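Local coordinates for protein N-acylethanolamine-hydrolyzing acid amidase beta-subunit (Caenorhabditis elegans, PDB 6DY3) that probably hydrolyses bioactive fatty acid amides such as N-palmitoylethanolamine to ethanolamine and free fatty acids, as the beta subunit of a heterodimer made by autocatalytic cleavage, at residues Val110-Ile124 with Val135-Val147. Sequence-based numbering, arbitrary orientation.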
loop_
_atom_site.group_PDB
_atom_site.type_symbol
_atom_site.label_atom_id
_atom_site.label_comp_id
_atom_site.label_asym_id
_atom_site.label_seq_id
_atom_site.Cartn_x
_atom_site.Cartn_y
_atom_site.Cartn_z
ATOM N N VAL B 110 3.366 -14.505 -4.403
ATOM C CA VAL B 110 2.486 -14.370 -5.561
ATOM C C VAL B 110 1.321 -15.348 -5.472
ATOM O O VAL B 110 0.177 -15.004 -5.794
ATOM C CB VAL B 110 3.287 -14.562 -6.863
ATOM C CG1 VAL B 110 2.358 -14.583 -8.077
ATOM C CG2 VAL B 110 4.322 -13.459 -7.019
ATOM N N ASP B 111 1.583 -16.576 -5.035
ATOM C CA ASP B 111 0.499 -17.546 -4.925
ATOM C C ASP B 111 -0.487 -17.155 -3.830
ATOM O O ASP B 111 -1.703 -17.295 -4.005
ATOM C CB ASP B 111 1.071 -18.941 -4.670
ATOM C CG ASP B 111 1.762 -19.516 -5.894
ATOM O OD1 ASP B 111 1.351 -19.165 -7.022
ATOM O OD2 ASP B 111 2.713 -20.311 -5.733
ATOM N N ALA B 112 0.016 -16.634 -2.708
ATOM C CA ALA B 112 -0.865 -16.208 -1.626
ATOM C C ALA B 112 -1.808 -15.108 -2.093
ATOM O O ALA B 112 -2.998 -15.115 -1.756
ATOM C CB ALA B 112 -0.038 -15.739 -0.432
ATOM N N PHE B 113 -1.294 -14.156 -2.874
ATOM C CA PHE B 113 -2.103 -13.069 -3.407
ATOM C C PHE B 113 -3.045 -13.526 -4.515
ATOM O O PHE B 113 -3.959 -12.776 -4.871
ATOM C CB PHE B 113 -1.200 -11.946 -3.944
ATOM C CG PHE B 113 -0.412 -11.215 -2.878
ATOM C CD1 PHE B 113 -1.005 -10.829 -1.688
ATOM C CD2 PHE B 113 0.927 -10.916 -3.075
ATOM C CE1 PHE B 113 -0.283 -10.160 -0.720
ATOM C CE2 PHE B 113 1.652 -10.247 -2.105
ATOM C CZ PHE B 113 1.043 -9.869 -0.928
ATOM N N SER B 114 -2.840 -14.719 -5.076
ATOM C CA SER B 114 -3.642 -15.218 -6.187
ATOM C C SER B 114 -4.727 -16.203 -5.768
ATOM O O SER B 114 -5.453 -16.701 -6.634
ATOM C CB SER B 114 -2.737 -15.891 -7.222
ATOM O OG SER B 114 -1.717 -15.007 -7.642
ATOM N N ARG B 115 -4.853 -16.511 -4.480
ATOM C CA ARG B 115 -5.827 -17.507 -4.055
ATOM C C ARG B 115 -7.242 -17.054 -4.393
ATOM O O ARG B 115 -7.584 -15.876 -4.266
ATOM C CB ARG B 115 -5.704 -17.768 -2.555
ATOM C CG ARG B 115 -4.521 -18.636 -2.170
ATOM C CD ARG B 115 -4.670 -19.150 -0.740
ATOM N NE ARG B 115 -4.628 -18.062 0.243
ATOM C CZ ARG B 115 -3.584 -17.778 1.025
ATOM N NH1 ARG B 115 -2.465 -18.501 0.972
ATOM N NH2 ARG B 115 -3.660 -16.763 1.878
ATOM N N THR B 116 -8.068 -18.005 -4.823
ATOM C CA THR B 116 -9.464 -17.727 -5.150
ATOM C C THR B 116 -10.245 -17.615 -3.850
ATOM O O THR B 116 -10.620 -18.621 -3.246
ATOM C CB THR B 116 -10.049 -18.818 -6.040
ATOM O OG1 THR B 116 -9.316 -18.889 -7.267
ATOM C CG2 THR B 116 -11.511 -18.519 -6.350
ATOM N N HIS B 117 -10.477 -16.383 -3.412
ATOM C CA HIS B 117 -11.310 -16.122 -2.249
ATOM C C HIS B 117 -11.738 -14.667 -2.307
ATOM O O HIS B 117 -11.188 -13.875 -3.074
ATOM C CB HIS B 117 -10.571 -16.441 -0.942
ATOM C CG HIS B 117 -9.198 -15.851 -0.858
ATOM N ND1 HIS B 117 -8.922 -14.546 -1.203
ATOM C CD2 HIS B 117 -8.020 -16.396 -0.478
ATOM C CE1 HIS B 117 -7.633 -14.310 -1.031
ATOM N NE2 HIS B 117 -7.063 -15.417 -0.593
ATOM N N LEU B 118 -12.739 -14.327 -1.501
ATOM C CA LEU B 118 -13.217 -12.950 -1.460
ATOM C C LEU B 118 -12.064 -12.005 -1.151
ATOM O O LEU B 118 -11.373 -12.153 -0.138
ATOM C CB LEU B 118 -14.330 -12.794 -0.422
ATOM C CG LEU B 118 -15.741 -13.218 -0.842
ATOM C CD1 LEU B 118 -16.687 -13.068 0.330
ATOM C CD2 LEU B 118 -16.253 -12.417 -2.037
ATOM N N PHE B 119 -11.854 -11.035 -2.035
ATOM C CA PHE B 119 -10.830 -10.028 -1.820
ATOM C C PHE B 119 -11.259 -8.750 -2.520
ATOM O O PHE B 119 -11.811 -8.792 -3.623
ATOM C CB PHE B 119 -9.466 -10.489 -2.332
ATOM C CG PHE B 119 -8.323 -9.729 -1.745
ATOM C CD1 PHE B 119 -7.794 -10.094 -0.517
ATOM C CD2 PHE B 119 -7.781 -8.641 -2.412
ATOM C CE1 PHE B 119 -6.740 -9.389 0.034
ATOM C CE2 PHE B 119 -6.724 -7.924 -1.870
ATOM C CZ PHE B 119 -6.201 -8.295 -0.648
ATOM N N SER B 120 -11.019 -7.625 -1.865
ATOM C CA SER B 120 -11.450 -6.350 -2.406
ATOM C C SER B 120 -10.778 -6.120 -3.759
ATOM O O SER B 120 -9.572 -6.382 -3.897
ATOM C CB SER B 120 -11.101 -5.224 -1.436
ATOM O OG SER B 120 -11.696 -4.000 -1.832
ATOM N N PRO B 121 -11.510 -5.670 -4.780
ATOM C CA PRO B 121 -10.876 -5.440 -6.083
ATOM C C PRO B 121 -9.713 -4.468 -5.953
ATOM O O PRO B 121 -9.808 -3.437 -5.286
ATOM C CB PRO B 121 -12.013 -4.869 -6.937
ATOM C CG PRO B 121 -13.249 -5.377 -6.301
ATOM C CD PRO B 121 -12.958 -5.416 -4.831
ATOM N N SER B 122 -8.601 -4.817 -6.583
ATOM C CA SER B 122 -7.372 -4.058 -6.416
ATOM C C SER B 122 -6.343 -4.610 -7.394
ATOM O O SER B 122 -6.571 -5.620 -8.065
ATOM C CB SER B 122 -6.865 -4.142 -4.974
ATOM O OG SER B 122 -6.741 -5.493 -4.573
ATOM N N TYR B 123 -5.208 -3.925 -7.467
ATOM C CA TYR B 123 -4.041 -4.405 -8.188
ATOM C C TYR B 123 -2.924 -4.611 -7.182
ATOM O O TYR B 123 -2.531 -3.668 -6.488
ATOM C CB TYR B 123 -3.598 -3.416 -9.260
ATOM C CG TYR B 123 -4.580 -3.223 -10.391
ATOM C CD1 TYR B 123 -4.800 -4.229 -11.326
ATOM C CD2 TYR B 123 -5.261 -2.020 -10.547
ATOM C CE1 TYR B 123 -5.684 -4.048 -12.370
ATOM C CE2 TYR B 123 -6.144 -1.832 -11.592
ATOM C CZ TYR B 123 -6.351 -2.848 -12.498
ATOM O OH TYR B 123 -7.230 -2.658 -13.538
ATOM N N ILE B 124 -2.406 -5.833 -7.118
ATOM C CA ILE B 124 -1.273 -6.167 -6.266
ATOM C C ILE B 124 -0.060 -6.323 -7.171
ATOM O O ILE B 124 -0.036 -7.197 -8.049
ATOM C CB ILE B 124 -1.533 -7.442 -5.447
ATOM C CG1 ILE B 124 -2.770 -7.251 -4.565
ATOM C CG2 ILE B 124 -0.316 -7.781 -4.601
ATOM C CD1 ILE B 124 -3.209 -8.488 -3.822
ATOM N N VAL B 135 5.134 -9.013 -11.406
ATOM C CA VAL B 135 3.778 -9.354 -11.813
ATOM C C VAL B 135 2.798 -8.310 -11.296
ATOM O O VAL B 135 2.978 -7.733 -10.219
ATOM C CB VAL B 135 3.372 -10.756 -11.305
ATOM C CG1 VAL B 135 3.314 -10.784 -9.774
ATOM C CG2 VAL B 135 2.038 -11.172 -11.903
ATOM N N VAL B 136 1.757 -8.068 -12.084
ATOM C CA VAL B 136 0.574 -7.349 -11.632
ATOM C C VAL B 136 -0.510 -8.385 -11.395
ATOM O O VAL B 136 -0.850 -9.151 -12.303
ATOM C CB VAL B 136 0.119 -6.294 -12.653
ATOM C CG1 VAL B 136 -1.235 -5.725 -12.270
ATOM C CG2 VAL B 136 1.141 -5.177 -12.750
ATOM N N ILE B 137 -1.026 -8.437 -10.171
ATOM C CA ILE B 137 -2.118 -9.336 -9.818
ATOM C C ILE B 137 -3.404 -8.523 -9.790
ATOM O O ILE B 137 -3.531 -7.567 -9.014
ATOM C CB ILE B 137 -1.868 -10.026 -8.469
ATOM C CG1 ILE B 137 -0.577 -10.847 -8.532
ATOM C CG2 ILE B 137 -3.071 -10.893 -8.080
ATOM C CD1 ILE B 137 -0.139 -11.422 -7.200
ATOM N N SER B 138 -4.359 -8.903 -10.627
ATOM C CA SER B 138 -5.638 -8.212 -10.717
ATOM C C SER B 138 -6.657 -8.978 -9.887
ATOM O O SER B 138 -7.092 -10.066 -10.277
ATOM C CB SER B 138 -6.094 -8.100 -12.168
ATOM O OG SER B 138 -5.111 -7.442 -12.941
ATOM N N ARG B 139 -7.031 -8.413 -8.742
ATOM C CA ARG B 139 -8.116 -8.964 -7.939
ATOM C C ARG B 139 -9.425 -8.472 -8.539
ATOM O O ARG B 139 -9.717 -7.270 -8.514
ATOM C CB ARG B 139 -7.979 -8.541 -6.478
ATOM C CG ARG B 139 -6.697 -9.023 -5.813
ATOM C CD ARG B 139 -6.560 -10.541 -5.866
ATOM N NE ARG B 139 -7.786 -11.228 -5.470
ATOM C CZ ARG B 139 -7.860 -12.521 -5.180
ATOM N NH1 ARG B 139 -6.779 -13.282 -5.232
ATOM N NH2 ARG B 139 -9.019 -13.052 -4.833
ATOM N N ASN B 140 -10.214 -9.395 -9.074
ATOM C CA ASN B 140 -11.435 -9.053 -9.784
ATOM C C ASN B 140 -12.633 -9.165 -8.857
ATOM O O ASN B 140 -12.545 -9.674 -7.738
ATOM C CB ASN B 140 -11.621 -9.961 -11.005
ATOM C CG ASN B 140 -10.466 -9.876 -11.979
ATOM O OD1 ASN B 140 -9.983 -8.789 -12.292
ATOM N ND2 ASN B 140 -10.007 -11.028 -12.457
ATOM N N ARG B 141 -13.766 -8.671 -9.342
ATOM C CA ARG B 141 -15.027 -8.808 -8.638
ATOM C C ARG B 141 -15.483 -10.275 -8.713
ATOM O O ARG B 141 -15.792 -10.753 -9.813
ATOM C CB ARG B 141 -16.085 -7.896 -9.244
ATOM C CG ARG B 141 -15.824 -6.423 -9.007
ATOM C CD ARG B 141 -16.837 -5.569 -9.740
ATOM N NE ARG B 141 -16.767 -4.165 -9.346
ATOM C CZ ARG B 141 -17.463 -3.189 -9.927
ATOM N NH1 ARG B 141 -18.280 -3.464 -10.938
ATOM N NH2 ARG B 141 -17.343 -1.935 -9.496
ATOM N N TRP B 142 -15.535 -11.008 -7.593
ATOM C CA TRP B 142 -15.150 -10.549 -6.247
ATOM C C TRP B 142 -14.242 -11.561 -5.573
ATOM O O TRP B 142 -13.911 -11.411 -4.398
ATOM C CB TRP B 142 -16.395 -10.315 -5.389
ATOM C CG TRP B 142 -17.305 -9.250 -5.928
ATOM C CD1 TRP B 142 -18.384 -9.428 -6.741
ATOM C CD2 TRP B 142 -17.217 -7.840 -5.683
ATOM N NE1 TRP B 142 -18.970 -8.219 -7.023
ATOM C CE2 TRP B 142 -18.271 -7.228 -6.388
ATOM C CE3 TRP B 142 -16.348 -7.038 -4.940
ATOM C CZ2 TRP B 142 -18.484 -5.851 -6.367
ATOM C CZ3 TRP B 142 -16.558 -5.672 -4.923
ATOM C CH2 TRP B 142 -17.618 -5.091 -5.633
ATOM N N SER B 143 -13.819 -12.577 -6.322
ATOM C CA SER B 143 -12.997 -13.630 -5.740
ATOM C C SER B 143 -11.966 -14.214 -6.695
ATOM O O SER B 143 -11.183 -15.064 -6.268
ATOM C CB SER B 143 -13.917 -14.741 -5.225
ATOM O OG SER B 143 -14.731 -15.222 -6.278
ATOM N N ALA B 144 -11.938 -13.810 -7.958
ATOM C CA ALA B 144 -10.985 -14.334 -8.922
ATOM C C ALA B 144 -9.799 -13.389 -9.057
ATOM O O ALA B 144 -9.860 -12.216 -8.680
ATOM C CB ALA B 144 -11.650 -14.543 -10.284
ATOM N N ALA B 145 -8.703 -13.924 -9.593
ATOM C CA ALA B 145 -7.500 -13.141 -9.806
ATOM C C ALA B 145 -6.868 -13.517 -11.138
ATOM O O ALA B 145 -6.915 -14.673 -11.566
ATOM C CB ALA B 145 -6.494 -13.352 -8.672
ATOM N N ASN B 146 -6.273 -12.518 -11.789
ATOM C CA ASN B 146 -5.492 -12.709 -13.001
ATOM C C ASN B 146 -4.086 -12.173 -12.776
ATOM O O ASN B 146 -3.884 -11.209 -12.033
ATOM C CB ASN B 146 -6.136 -12.011 -14.198
ATOM C CG ASN B 146 -7.515 -12.550 -14.512
ATOM O OD1 ASN B 146 -8.469 -11.790 -14.682
ATOM N ND2 ASN B 146 -7.629 -13.874 -14.585
ATOM N N VAL B 147 -3.114 -12.813 -13.420
ATOM C CA VAL B 147 -1.709 -12.452 -13.288
ATOM C C VAL B 147 -1.173 -12.015 -14.644
ATOM O O VAL B 147 -1.546 -12.575 -15.681
ATOM C CB VAL B 147 -0.878 -13.622 -12.726
ATOM C CG1 VAL B 147 -1.324 -13.947 -11.307
ATOM C CG2 VAL B 147 -0.997 -14.842 -13.621
HETATM O O HOH W 1 -10.819 -10.624 -5.641
#
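Ile137 sets its CD1 methyl against the last turn of helix 106-113, meeting CB of Phe113 at 3.5 Å and CG1 of Val110, whose other methyl, CG2, meets CG1 of Val135 tip to tip. On the same side of the sheet Ile124 lies beside Ile137, and its CG2 lies over one face of the Phe113 ring, toward its rim. At the far end of the contact the ring of Pro121 packs obliquely on Trp142, CG to CZ3 3.6 Å, while CG of Arg141 lies over one face of the indole.

Between these apolar patches Arg139 shows how a single buried guanidinium can organise a loop. Bends at chi2 (-58°) and chi3 (-47°) curl its chain past Phe119, with CG 3.6 Å from CD2 of that ring, and bring the guanidinium to the carbonyls of Phe113 and Arg115. NH1 and NH2 both grip Arg115 O end-on, in the guanidinium plane, at 2.9 and 3.2 Å; NH1 also reaches Phe113 O, which lies tilted from that plane. NE donates to a water that in turn donates to Phe119 O and Asn140 O. These bonds tie the chain leaving helix 106-113 to strand 134-139, and the carbonyl oxygens probably offset part of the positive charge.

Phe119 N bonds to Trp142 O, and beyond it the strands pair antiparallel: Ile124 and Ile137 exchange two backbone bonds, and Arg139 N donates to Ser122 O. On the opposite face Ser138 OG meets the ring edge of Tyr123, whose hydroxyl bonds to Phe164 O; the Tyr123 side chain lies about 8 Å from that of Cys1, the probable nucleophile. Strands 122-127 and 134-139 form a beta hairpin in one of the two antiparallel sheets packed between helices in the alpha-beta-beta-alpha sandwich of Ntn hydrolases.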